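Local coordinates for putative type VI secretion protein (Escherichia coli, PDB 6SKI) that serves as a toxic phospholipase effector, Tle1, that is loaded onto the VgrG spike of the type VI secretion system and inhibited by it, at residues G375-K380 with A403-E408; I39-D44 with F191-F196; K28-R33 with S181-I186; F60-A65 with G252-F257. All blocks are in the same frame, centred on the assembly; numbering follows the deposited sequence.

Contact 1: residues G375-K380 with A403-E408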
loop_
_atom_site.group_PDB
_atom_site.type_symbol
_atom_site.label_atom_id
_atom_site.label_comp_id
_atom_site.label_asym_id
_atom_site.label_seq_id
_atom_site.Cartn_x
_atom_site.Cartn_y
_atom_site.Cartn_z
ATOM N N GLY A 375 -13.198 -25.469 -5.477
ATOM C CA GLY A 375 -13.058 -26.055 -4.163
ATOM C C GLY A 375 -14.364 -26.731 -3.815
ATOM O O GLY A 375 -15.325 -26.692 -4.585
ATOM N N LYS A 376 -14.398 -27.367 -2.650
ATOM C CA LYS A 376 -15.592 -28.058 -2.187
ATOM C C LYS A 376 -16.305 -27.196 -1.151
ATOM O O LYS A 376 -15.691 -26.737 -0.181
ATOM C CB LYS A 376 -15.247 -29.441 -1.631
ATOM C CG LYS A 376 -14.324 -29.456 -0.427
ATOM C CD LYS A 376 -14.185 -30.859 0.143
ATOM C CE LYS A 376 -15.541 -31.516 0.334
ATOM N NZ LYS A 376 -15.627 -32.255 1.623
ATOM N N LEU A 377 -17.589 -26.945 -1.390
ATOM C CA LEU A 377 -18.442 -26.186 -0.485
ATOM C C LEU A 377 -19.375 -27.152 0.232
ATOM O O LEU A 377 -20.127 -27.890 -0.413
ATOM C CB LEU A 377 -19.238 -25.129 -1.248
ATOM C CG LEU A 377 -19.972 -24.089 -0.408
ATOM C CD1 LEU A 377 -18.981 -23.221 0.333
ATOM C CD2 LEU A 377 -20.873 -23.245 -1.282
ATOM N N THR A 378 -19.328 -27.143 1.561
ATOM C CA THR A 378 -20.050 -28.106 2.373
ATOM C C THR A 378 -20.655 -27.361 3.555
ATOM O O THR A 378 -20.293 -26.221 3.831
ATOM C CB THR A 378 -19.106 -29.230 2.836
ATOM O OG1 THR A 378 -18.448 -29.789 1.694
ATOM C CG2 THR A 378 -19.861 -30.350 3.532
ATOM N N THR A 379 -21.614 -27.989 4.227
ATOM C CA THR A 379 -22.035 -27.558 5.553
ATOM C C THR A 379 -21.404 -28.496 6.570
ATOM O O THR A 379 -21.623 -29.711 6.520
ATOM C CB THR A 379 -23.555 -27.551 5.708
ATOM O OG1 THR A 379 -23.997 -28.856 6.093
ATOM C CG2 THR A 379 -24.229 -27.148 4.422
ATOM N N LYS A 380 -20.623 -27.933 7.480
ATOM C CA LYS A 380 -19.910 -28.701 8.485
ATOM C C LYS A 380 -20.651 -28.616 9.809
ATOM O O LYS A 380 -21.084 -27.530 10.221
ATOM C CB LYS A 380 -18.476 -28.200 8.638
ATOM C CG LYS A 380 -17.613 -28.497 7.434
ATOM C CD LYS A 380 -16.677 -29.651 7.689
ATOM C CE LYS A 380 -15.887 -29.995 6.446
ATOM N NZ LYS A 380 -15.827 -31.462 6.218
ATOM N N ALA A 403 -23.414 -25.495 13.317
ATOM C CA ALA A 403 -23.327 -25.686 11.880
ATOM C C ALA A 403 -22.733 -24.445 11.242
ATOM O O ALA A 403 -22.966 -23.321 11.705
ATOM C CB ALA A 403 -24.694 -25.990 11.269
ATOM N N ALA A 404 -21.935 -24.659 10.200
ATOM C CA ALA A 404 -21.398 -23.562 9.410
ATOM C C ALA A 404 -21.239 -24.015 7.967
ATOM O O ALA A 404 -21.374 -25.195 7.650
ATOM C CB ALA A 404 -20.065 -23.067 9.970
ATOM N N VAL A 405 -20.975 -23.061 7.084
ATOM C CA VAL A 405 -20.651 -23.360 5.694
ATOM C C VAL A 405 -19.142 -23.275 5.519
ATOM O O VAL A 405 -18.534 -22.238 5.798
ATOM C CB VAL A 405 -21.373 -22.407 4.733
ATOM C CG1 VAL A 405 -21.120 -22.821 3.301
ATOM C CG2 VAL A 405 -22.847 -22.403 5.025
ATOM N N PHE A 406 -18.539 -24.363 5.058
ATOM C CA PHE A 406 -17.099 -24.467 4.894
ATOM C C PHE A 406 -16.736 -24.560 3.419
ATOM O O PHE A 406 -17.380 -25.280 2.651
ATOM C CB PHE A 406 -16.559 -25.692 5.630
ATOM C CG PHE A 406 -15.177 -25.509 6.174
ATOM C CD1 PHE A 406 -14.926 -24.577 7.163
ATOM C CD2 PHE A 406 -14.130 -26.270 5.702
ATOM C CE1 PHE A 406 -13.660 -24.410 7.668
ATOM C CE2 PHE A 406 -12.859 -26.103 6.199
ATOM C CZ PHE A 406 -12.627 -25.173 7.186
ATOM N N PHE A 407 -15.704 -23.823 3.035
ATOM C CA PHE A 407 -15.116 -23.896 1.709
ATOM C C PHE A 407 -13.694 -24.415 1.845
ATOM O O PHE A 407 -12.903 -23.867 2.620
ATOM C CB PHE A 407 -15.122 -22.528 1.032
ATOM C CG PHE A 407 -14.621 -22.549 -0.379
ATOM C CD1 PHE A 407 -15.260 -23.303 -1.341
ATOM C CD2 PHE A 407 -13.511 -21.811 -0.741
ATOM C CE1 PHE A 407 -14.801 -23.321 -2.634
ATOM C CE2 PHE A 407 -13.051 -21.828 -2.034
ATOM C CZ PHE A 407 -13.698 -22.584 -2.980
ATOM N N GLU A 408 -13.378 -25.477 1.107
ATOM C CA GLU A 408 -12.046 -26.065 1.113
ATOM C C GLU A 408 -11.472 -26.003 -0.291
ATOM O O GLU A 408 -12.015 -26.614 -1.215
ATOM C CB GLU A 408 -12.079 -27.512 1.605
ATOM C CG GLU A 408 -12.431 -27.672 3.066
ATOM C CD GLU A 408 -13.411 -28.803 3.307
ATOM O OE1 GLU A 408 -12.963 -29.916 3.652
ATOM O OE2 GLU A 408 -14.630 -28.579 3.150
#

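Contact 2: residues I39-D44 with F191-F196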
loop_
_atom_site.group_PDB
_atom_site.type_symbol
_atom_site.label_atom_id
_atom_site.label_comp_id
_atom_site.label_asym_id
_atom_site.label_seq_id
_atom_site.Cartn_x
_atom_site.Cartn_y
_atom_site.Cartn_z
ATOM N N ILE A 39 11.091 10.920 -9.669
ATOM C CA ILE A 39 11.265 10.115 -8.470
ATOM C C ILE A 39 10.085 9.165 -8.380
ATOM O O ILE A 39 8.934 9.600 -8.258
ATOM C CB ILE A 39 11.386 10.983 -7.211
ATOM C CG1 ILE A 39 12.353 12.141 -7.460
ATOM C CG2 ILE A 39 11.841 10.143 -6.036
ATOM C CD1 ILE A 39 12.571 13.024 -6.261
ATOM N N GLY A 40 10.368 7.871 -8.450
ATOM C CA GLY A 40 9.331 6.873 -8.338
ATOM C C GLY A 40 9.009 6.588 -6.893
ATOM O O GLY A 40 9.836 6.039 -6.163
ATOM N N ILE A 41 7.809 6.961 -6.467
ATOM C CA ILE A 41 7.378 6.798 -5.086
ATOM C C ILE A 41 6.529 5.543 -5.027
ATOM O O ILE A 41 5.522 5.430 -5.735
ATOM C CB ILE A 41 6.601 8.021 -4.583
ATOM C CG1 ILE A 41 7.221 9.301 -5.133
ATOM C CG2 ILE A 41 6.626 8.069 -3.078
ATOM C CD1 ILE A 41 8.496 9.690 -4.443
ATOM N N PHE A 42 6.938 4.594 -4.193
ATOM C CA PHE A 42 6.317 3.278 -4.139
ATOM C C PHE A 42 5.831 3.047 -2.718
ATOM O O PHE A 42 6.626 2.726 -1.830
ATOM C CB PHE A 42 7.303 2.197 -4.573
ATOM C CG PHE A 42 7.627 2.234 -6.034
ATOM C CD1 PHE A 42 8.773 2.856 -6.482
ATOM C CD2 PHE A 42 6.795 1.637 -6.958
ATOM C CE1 PHE A 42 9.071 2.896 -7.818
ATOM C CE2 PHE A 42 7.096 1.672 -8.297
ATOM C CZ PHE A 42 8.233 2.304 -8.725
ATOM N N PHE A 43 4.529 3.200 -2.514
ATOM C CA PHE A 43 3.897 3.030 -1.214
ATOM C C PHE A 43 3.338 1.619 -1.167
ATOM O O PHE A 43 2.366 1.309 -1.859
ATOM C CB PHE A 43 2.772 4.038 -1.009
ATOM C CG PHE A 43 3.220 5.442 -0.783
ATOM C CD1 PHE A 43 3.579 5.875 0.475
ATOM C CD2 PHE A 43 3.212 6.349 -1.819
ATOM C CE1 PHE A 43 3.959 7.173 0.683
ATOM C CE2 PHE A 43 3.588 7.645 -1.613
ATOM C CZ PHE A 43 3.963 8.059 -0.362
ATOM N N ASP A 44 3.927 0.767 -0.348
ATOM C CA ASP A 44 3.469 -0.608 -0.320
ATOM C C ASP A 44 2.338 -0.775 0.687
ATOM O O ASP A 44 2.087 0.083 1.534
ATOM C CB ASP A 44 4.627 -1.542 0.020
ATOM C CG ASP A 44 4.447 -2.924 -0.555
ATOM O OD1 ASP A 44 3.328 -3.243 -1.002
ATOM O OD2 ASP A 44 5.425 -3.695 -0.561
ATOM N N PHE A 191 7.165 12.997 -10.229
ATOM C CA PHE A 191 6.890 11.892 -9.323
ATOM C C PHE A 191 6.049 10.847 -10.033
ATOM O O PHE A 191 5.072 11.185 -10.705
ATOM C CB PHE A 191 6.160 12.369 -8.064
ATOM C CG PHE A 191 7.008 13.192 -7.142
ATOM C CD1 PHE A 191 8.032 12.610 -6.422
ATOM C CD2 PHE A 191 6.767 14.541 -6.981
ATOM C CE1 PHE A 191 8.805 13.360 -5.572
ATOM C CE2 PHE A 191 7.541 15.293 -6.130
ATOM C CZ PHE A 191 8.561 14.701 -5.425
ATOM N N ASP A 192 6.431 9.582 -9.887
ATOM C CA ASP A 192 5.597 8.443 -10.261
ATOM C C ASP A 192 5.219 7.741 -8.966
ATOM O O ASP A 192 6.034 7.024 -8.380
ATOM C CB ASP A 192 6.313 7.495 -11.211
ATOM C CG ASP A 192 6.576 8.111 -12.554
ATOM O OD1 ASP A 192 5.651 8.738 -13.105
ATOM O OD2 ASP A 192 7.699 7.952 -13.070
ATOM N N VAL A 193 3.989 7.944 -8.522
ATOM C CA VAL A 193 3.538 7.446 -7.232
ATOM C C VAL A 193 2.756 6.161 -7.450
ATOM O O VAL A 193 1.807 6.126 -8.242
ATOM C CB VAL A 193 2.693 8.496 -6.498
ATOM C CG1 VAL A 193 2.663 8.199 -5.019
ATOM C CG2 VAL A 193 3.251 9.883 -6.749
ATOM N N PHE A 194 3.167 5.101 -6.761
ATOM C CA PHE A 194 2.537 3.793 -6.849
ATOM C C PHE A 194 2.171 3.337 -5.449
ATOM O O PHE A 194 2.959 3.511 -4.515
ATOM C CB PHE A 194 3.465 2.774 -7.505
ATOM C CG PHE A 194 3.776 3.072 -8.936
ATOM C CD1 PHE A 194 4.838 3.888 -9.269
ATOM C CD2 PHE A 194 3.019 2.522 -9.948
ATOM C CE1 PHE A 194 5.129 4.158 -10.583
ATOM C CE2 PHE A 194 3.308 2.790 -11.262
ATOM C CZ PHE A 194 4.364 3.609 -11.580
ATOM N N GLY A 195 0.981 2.765 -5.297
ATOM C CA GLY A 195 0.550 2.292 -4.001
ATOM C C GLY A 195 -0.270 1.023 -4.106
ATOM O O GLY A 195 -0.923 0.763 -5.117
ATOM N N PHE A 196 -0.224 0.232 -3.032
ATOM C CA PHE A 196 -1.155 -0.874 -2.858
ATOM C C PHE A 196 -1.921 -0.677 -1.561
ATOM O O PHE A 196 -1.432 -0.993 -0.473
ATOM C CB PHE A 196 -0.464 -2.237 -2.855
ATOM C CG PHE A 196 -1.398 -3.376 -2.570
ATOM C CD1 PHE A 196 -2.686 -3.373 -3.079
ATOM C CD2 PHE A 196 -1.001 -4.438 -1.786
ATOM C CE1 PHE A 196 -3.549 -4.404 -2.814
ATOM C CE2 PHE A 196 -1.863 -5.474 -1.525
ATOM C CZ PHE A 196 -3.135 -5.458 -2.041
#

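Contact 3: residues K28-R33 with S181-I186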
loop_
_atom_site.group_PDB
_atom_site.type_symbol
_atom_site.label_atom_id
_atom_site.label_comp_id
_atom_site.label_asym_id
_atom_site.label_seq_id
_atom_site.Cartn_x
_atom_site.Cartn_y
_atom_site.Cartn_z
ATOM N N LYS A 28 34.847 29.718 -15.865
ATOM C CA LYS A 28 34.230 29.975 -17.154
ATOM C C LYS A 28 32.773 29.531 -17.137
ATOM O O LYS A 28 32.361 28.684 -16.341
ATOM C CB LYS A 28 34.992 29.273 -18.277
ATOM N N LYS A 29 31.991 30.105 -18.042
ATOM C CA LYS A 29 30.552 29.892 -18.089
ATOM C C LYS A 29 30.261 28.810 -19.117
ATOM O O LYS A 29 30.423 29.032 -20.322
ATOM C CB LYS A 29 29.822 31.186 -18.443
ATOM C CG LYS A 29 29.734 32.170 -17.298
ATOM C CD LYS A 29 28.802 33.318 -17.627
ATOM C CE LYS A 29 29.212 34.005 -18.913
ATOM N NZ LYS A 29 28.875 35.452 -18.883
ATOM N N LYS A 30 29.839 27.685 -18.650
ATOM C CA LYS A 30 29.579 26.446 -19.348
ATOM C C LYS A 30 28.081 26.237 -19.518
ATOM O O LYS A 30 27.297 26.561 -18.623
ATOM C CB LYS A 30 30.174 25.275 -18.559
ATOM C CG LYS A 30 30.314 23.978 -19.322
ATOM C CD LYS A 30 30.934 22.909 -18.432
ATOM C CE LYS A 30 31.202 21.628 -19.201
ATOM N NZ LYS A 30 29.949 21.023 -19.727
ATOM N N PRO A 31 27.649 25.719 -20.665
ATOM C CA PRO A 31 26.244 25.329 -20.804
ATOM C C PRO A 31 25.923 24.158 -19.891
ATOM O O PRO A 31 26.749 23.269 -19.678
ATOM C CB PRO A 31 26.140 24.939 -22.282
ATOM C CG PRO A 31 27.210 25.757 -22.930
ATOM C CD PRO A 31 28.348 25.652 -21.957
ATOM N N ALA A 32 24.713 24.168 -19.342
ATOM C CA ALA A 32 24.262 23.131 -18.427
ATOM C C ALA A 32 23.001 22.483 -18.977
ATOM O O ALA A 32 22.051 23.181 -19.346
ATOM C CB ALA A 32 24.004 23.697 -17.032
ATOM N N ARG A 33 23.003 21.154 -19.037
ATOM C CA ARG A 33 21.813 20.409 -19.416
ATOM C C ARG A 33 20.677 20.719 -18.458
ATOM O O ARG A 33 20.896 21.082 -17.303
ATOM C CB ARG A 33 22.085 18.910 -19.368
ATOM C CG ARG A 33 22.521 18.260 -20.653
ATOM C CD ARG A 33 22.804 16.801 -20.365
ATOM N NE ARG A 33 23.902 16.661 -19.416
ATOM C CZ ARG A 33 24.184 15.546 -18.751
ATOM N NH1 ARG A 33 23.443 14.464 -18.921
ATOM N NH2 ARG A 33 25.208 15.516 -17.912
ATOM N N SER A 181 30.134 16.714 -8.838
ATOM C CA SER A 181 30.496 17.854 -9.672
ATOM C C SER A 181 29.586 17.884 -10.894
ATOM O O SER A 181 30.066 17.738 -12.025
ATOM C CB SER A 181 31.967 17.792 -10.087
ATOM O OG SER A 181 32.122 17.063 -11.292
ATOM N N PRO A 182 28.278 18.058 -10.706
ATOM C CA PRO A 182 27.338 17.866 -11.815
ATOM C C PRO A 182 27.607 18.806 -12.979
ATOM O O PRO A 182 28.057 19.939 -12.803
ATOM C CB PRO A 182 25.979 18.151 -11.170
ATOM C CG PRO A 182 26.196 17.850 -9.733
ATOM C CD PRO A 182 27.565 18.387 -9.462
ATOM N N ASP A 183 27.323 18.311 -14.182
ATOM C CA ASP A 183 27.383 19.092 -15.407
ATOM C C ASP A 183 25.987 19.501 -15.858
ATOM O O ASP A 183 25.810 19.970 -16.985
ATOM C CB ASP A 183 28.093 18.279 -16.495
ATOM C CG ASP A 183 28.513 19.117 -17.688
ATOM O OD1 ASP A 183 28.309 20.348 -17.676
ATOM O OD2 ASP A 183 29.055 18.533 -18.649
ATOM N N PHE A 184 24.989 19.324 -14.998
ATOM C CA PHE A 184 23.599 19.502 -15.374
ATOM C C PHE A 184 22.853 20.188 -14.242
ATOM O O PHE A 184 23.294 20.194 -13.091
ATOM C CB PHE A 184 22.937 18.159 -15.697
ATOM C CG PHE A 184 23.042 17.153 -14.587
ATOM C CD1 PHE A 184 24.111 16.283 -14.527
ATOM C CD2 PHE A 184 22.069 17.075 -13.607
ATOM C CE1 PHE A 184 24.211 15.364 -13.510
ATOM C CE2 PHE A 184 22.166 16.155 -12.589
ATOM C CZ PHE A 184 23.238 15.298 -12.541
ATOM N N CYS A 185 21.714 20.768 -14.590
ATOM C CA CYS A 185 20.739 21.258 -13.636
ATOM C C CYS A 185 19.470 20.430 -13.769
ATOM O O CYS A 185 19.067 20.068 -14.881
ATOM C CB CYS A 185 20.431 22.734 -13.878
ATOM S SG CYS A 185 19.234 23.432 -12.738
ATOM N N ILE A 186 18.847 20.122 -12.638
ATOM C CA ILE A 186 17.574 19.413 -12.648
ATOM C C ILE A 186 16.494 20.422 -13.013
ATOM O O ILE A 186 16.132 21.282 -12.208
ATOM C CB ILE A 186 17.291 18.741 -11.302
ATOM C CG1 ILE A 186 18.379 17.712 -11.004
ATOM C CG2 ILE A 186 15.929 18.078 -11.317
ATOM C CD1 ILE A 186 18.315 17.133 -9.623
#

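Contact 4: residues F60-A65 with G252-F257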
loop_
_atom_site.group_PDB
_atom_site.type_symbol
_atom_site.label_atom_id
_atom_site.label_comp_id
_atom_site.label_asym_id
_atom_site.label_seq_id
_atom_site.Cartn_x
_atom_site.Cartn_y
_atom_site.Cartn_z
ATOM N N PHE A 60 -10.580 -5.160 14.798
ATOM C CA PHE A 60 -11.662 -5.469 15.735
ATOM C C PHE A 60 -12.828 -4.505 15.599
ATOM O O PHE A 60 -13.974 -4.882 15.864
ATOM C CB PHE A 60 -11.165 -5.429 17.179
ATOM C CG PHE A 60 -10.639 -6.735 17.687
ATOM C CD1 PHE A 60 -11.387 -7.496 18.567
ATOM C CD2 PHE A 60 -9.387 -7.185 17.320
ATOM C CE1 PHE A 60 -10.907 -8.687 19.052
ATOM C CE2 PHE A 60 -8.902 -8.376 17.804
ATOM C CZ PHE A 60 -9.662 -9.128 18.671
ATOM N N ASN A 61 -12.557 -3.258 15.228
ATOM C CA ASN A 61 -13.608 -2.257 15.105
ATOM C C ASN A 61 -14.656 -2.702 14.093
ATOM O O ASN A 61 -14.339 -2.961 12.928
ATOM C CB ASN A 61 -12.993 -0.922 14.691
ATOM C CG ASN A 61 -13.927 0.245 14.897
ATOM O OD1 ASN A 61 -14.183 0.651 16.024
ATOM N ND2 ASN A 61 -14.422 0.809 13.806
ATOM N N GLU A 62 -15.900 -2.824 14.562
ATOM C CA GLU A 62 -17.065 -3.157 13.744
ATOM C C GLU A 62 -17.071 -4.614 13.293
ATOM O O GLU A 62 -18.023 -5.057 12.645
ATOM C CB GLU A 62 -17.175 -2.234 12.525
ATOM C CG GLU A 62 -17.172 -0.756 12.858
ATOM C CD GLU A 62 -18.477 -0.295 13.471
ATOM O OE1 GLU A 62 -19.501 -0.982 13.282
ATOM O OE2 GLU A 62 -18.480 0.754 14.145
ATOM N N CYS A 63 -16.028 -5.373 13.632
ATOM C CA CYS A 63 -15.940 -6.768 13.220
ATOM C C CYS A 63 -15.656 -7.717 14.375
ATOM O O CYS A 63 -15.388 -8.898 14.133
ATOM C CB CYS A 63 -14.869 -6.946 12.140
ATOM S SG CYS A 63 -15.441 -6.627 10.467
ATOM N N SER A 64 -15.715 -7.246 15.616
ATOM C CA SER A 64 -15.517 -8.137 16.746
ATOM C C SER A 64 -16.705 -9.080 16.886
ATOM O O SER A 64 -17.795 -8.832 16.368
ATOM C CB SER A 64 -15.318 -7.342 18.035
ATOM O OG SER A 64 -16.308 -6.343 18.178
ATOM N N ALA A 65 -16.474 -10.191 17.588
ATOM C CA ALA A 65 -17.542 -11.160 17.799
ATOM C C ALA A 65 -18.698 -10.561 18.586
ATOM O O ALA A 65 -19.828 -11.043 18.485
ATOM C CB ALA A 65 -17.002 -12.396 18.514
ATOM N N GLY A 252 -10.814 0.416 12.246
ATOM C CA GLY A 252 -11.167 1.738 12.722
ATOM C C GLY A 252 -10.828 1.881 14.187
ATOM O O GLY A 252 -10.306 0.961 14.820
ATOM N N ILE A 253 -11.116 3.069 14.712
ATOM C CA ILE A 253 -10.945 3.367 16.127
ATOM C C ILE A 253 -12.201 3.942 16.758
ATOM O O ILE A 253 -12.155 4.370 17.913
ATOM C CB ILE A 253 -9.752 4.315 16.361
ATOM C CG1 ILE A 253 -10.014 5.672 15.709
ATOM C CG2 ILE A 253 -8.470 3.704 15.833
ATOM C CD1 ILE A 253 -9.436 6.831 16.477
ATOM N N SER A 254 -13.322 3.971 16.034
ATOM C CA SER A 254 -14.513 4.652 16.532
ATOM C C SER A 254 -15.059 3.989 17.791
ATOM O O SER A 254 -15.595 4.668 18.673
ATOM C CB SER A 254 -15.583 4.700 15.444
ATOM O OG SER A 254 -15.752 3.432 14.840
ATOM N N ASN A 255 -14.940 2.668 17.893
ATOM C CA ASN A 255 -15.487 1.933 19.023
ATOM C C ASN A 255 -14.450 1.614 20.088
ATOM O O ASN A 255 -14.780 0.942 21.068
ATOM C CB ASN A 255 -16.145 0.637 18.544
ATOM C CG ASN A 255 -17.269 0.883 17.566
ATOM O OD1 ASN A 255 -17.991 1.870 17.675
ATOM N ND2 ASN A 255 -17.423 -0.012 16.604
ATOM N N PHE A 256 -13.217 2.079 19.930
ATOM C CA PHE A 256 -12.194 1.918 20.954
ATOM C C PHE A 256 -12.368 3.016 21.992
ATOM O O PHE A 256 -12.221 4.199 21.676
ATOM C CB PHE A 256 -10.795 1.982 20.349
ATOM C CG PHE A 256 -10.400 0.753 19.592
ATOM C CD1 PHE A 256 -9.415 -0.083 20.077
ATOM C CD2 PHE A 256 -10.999 0.444 18.388
ATOM C CE1 PHE A 256 -9.046 -1.209 19.383
ATOM C CE2 PHE A 256 -10.632 -0.680 17.689
ATOM C CZ PHE A 256 -9.656 -1.505 18.188
ATOM N N PHE A 257 -12.665 2.622 23.231
ATOM C CA PHE A 257 -12.917 3.601 24.282
ATOM C C PHE A 257 -11.701 4.484 24.528
ATOM O O PHE A 257 -11.839 5.682 24.804
ATOM C CB PHE A 257 -13.322 2.886 25.568
ATOM C CG PHE A 257 -13.448 3.793 26.752
ATOM C CD1 PHE A 257 -14.550 4.612 26.900
ATOM C CD2 PHE A 257 -12.462 3.826 27.721
ATOM C CE1 PHE A 257 -14.664 5.447 27.985
ATOM C CE2 PHE A 257 -12.572 4.659 28.807
ATOM C CZ PHE A 257 -13.675 5.470 28.940
#

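Contact 1: residues G375-K380 with A403-E408
Lys376 and Lys380 both approach Glu408 on one face of an antiparallel beta pair, in which 376-380 belongs to an outer strand of a three-stranded sheet and 403-408 to the middle one. Neither ammonium closes a salt bridge: Lys376 NZ and Lys380 NZ each stop 4.1 Å from Glu408 OE1, where a diffuse attraction is probably all that remains. Lys376 meets the glutamate with its methylenes instead, CG lying 3.6 Å from Glu408 CB, since chi1 of 62° sets CG between the backbone N and the carbonyl carbon. Lys380 arrives from the direction opposite to Glu408, and its CG passes 3.5 Å from CB of Phe406. The ring of Phe406 turns its edge to the carboxyl carbon of Glu408 and meets Phe331 edge-to-face.

On the other face Leu377 CD1 rests 3.7 Å from Val405 CG1, while helix 350-362 packs against Leu377 and Thr379. The ring of Phe407 lies obliquely by Gly375, CE1 being 3.6 Å from Gly375 CA. Six backbone hydrogen bonds join the strands; that from Thr378 N to Phe406 O measures 2.9 Å and lies nearly along the C=O axis.

Contact 2: residues I39-D44 with F191-F196
Ile39 to Phe43 run parallel to Phe191 to Gly195, the strand directions differing by 13°, and five backbone hydrogen bonds zigzag between them from Asp192 N to Ile39 O at one end to Phe196 N to Phe43 O at the other. Such a parallel pair lies within the mixed sheet expected of an alpha/beta-hydrolase relative.

On one face Phe42 and Phe194 stand side by side and point the same way. Both side-chain torsions nearly match in the two residues, and the ring planes stand only 10° apart, but the rings are slid apart, with centroids separated by 4.9 Å, and barely overlap. Phe42 also meets Tyr109 edge-to-face, and Phe194 meets Phe240.

The opposite face is aliphatic and aromatic. Ile41 places CD1 3.6 Å from CD1 of Phe191, while Ile39 lies alongside the same ring, its own CD1 3.8 Å from Phe191 CE1. Further along, Val193 CG1 sits in the plane of the Phe43 ring, at its edge, 3.6 Å from CE2. Helices 156-178 and 198-211 pack over this side.

Asp192 is buried on the face of Phe42 and Phe194, yet its OD2 forms a salt bridge with Arg239 and accepts a hydrogen bond from Tyr109. That pairing probably favours the charged carboxylate on this buried face of the sheet.

Contact 3: residues K28-R33 with S181-I186
The guanidinium of Arg33 carries Phe184 over one of its faces, with CG of the phenylalanine 4.3 Å above the plane and displaced toward the rim, while CB of Asp183 lies at the guanidinium edge. The two flat groups are far from stacked: their planes stand 72° apart, and Arg33 NH2 comes obliquely to the Phe184 ring, 3.6 Å from CD1. One face of that ring is met by CB of Pro182, two residues earlier in the chain. These groups lie where strand 184-195 begins to pair in parallel with strand 22-43, in the mixed sheet of a probable alpha/beta-hydrolase fold. The guanidinium has its own hold outside the pair, NH1 bonding to the carbonyl oxygen of Gln119.

Before the strands join, a salt bridge spans the gap. Lys30 NZ meets Asp183 OD1 at 2.7 Å, on the syn side and close to the carboxylate plane, and makes a weak hydrogen bond to OD2. The extended lysine, bent only at its last torsion, crosses the aspartate at about a right angle; chi1 of -166° in Asp183 swings the carboxylate toward it.

The second protein of the complex also reaches this region: a basic side chain of that chain hydrogen-bonds to Pro182 O, and acidic ones pack on Lys28 and Lys29. The contact therefore borders the effector's interface with its partner. Beyond the salt bridge the backbones meet through a nearly straight bond, Cys185 N to Arg33 O, of 2.9 Å and 172° at the hydrogen.

Contact 4: residues F60-A65 with G252-F257
Asn61 uses both ends of its side-chain amide against the turn formed by Ile253 to Phe256. Its OD1 accepts the backbone N-H of Asn255 at 2.9 Å, the donor lying in the carbonyl plane, while ND2 donates to Ser254 OG at 3.1 Å, close to the amide plane. Two bonds of this kind fix the rotation of the flat group. With CG anti to the backbone N (chi1 -165°), the amide extends straight into the neighbouring loop, and CB of Asn61 comes 3.3 Å from Gly252 O.

Beside it, Asn255 ND2 makes a weak hydrogen bond to Glu62 OE2, 2.8 Å long, with carboxylate and amide planes turned 51° apart. The other carboxylate oxygen of Glu62 belongs to a salt bridge with Arg67, which also touches Asn255.

The apolar side of the joint is the ring of Phe256. CB of Asn61 lies in its plane, at the edge, 3.8 Å from CE2. Helix 144-154 packs against Phe256 and Ile253, and strand 521-523 against Phe60.

Each loop has its own internal bond: Phe256 N to Ile253 O closes a type I beta turn, and Cys63 N to Phe60 O draws the other loop round. The result is a type I beta turn bound by an asparagine side chain of another loop, joining the loop after helix 53-58 to the one after strand 237-243, the latter part of the Tle1-like catalytic domain.

In the fold
Contacts 2 and 3 are two sites on one pair of parallel strands, 22-43 and 184-195; their centres lie 29 Å apart and their nearest atoms about 8 Å. Contact 3 occupies the outlying end, by the second protein, whereas contact 2 leads to Phe196, which stacks on His310 and precedes Ser197; Ser197, His310 and Asp245 have charge-relay geometry consistent with a catalytic triad, probably the active site of this phospholipase. Contact 4 ties two loops 30 Å from contact 2, centre to centre. Contact 1 belongs to a separate antiparallel sheet, its centre 69 Å from that of contact 3, on the opposite side of the chain's centre.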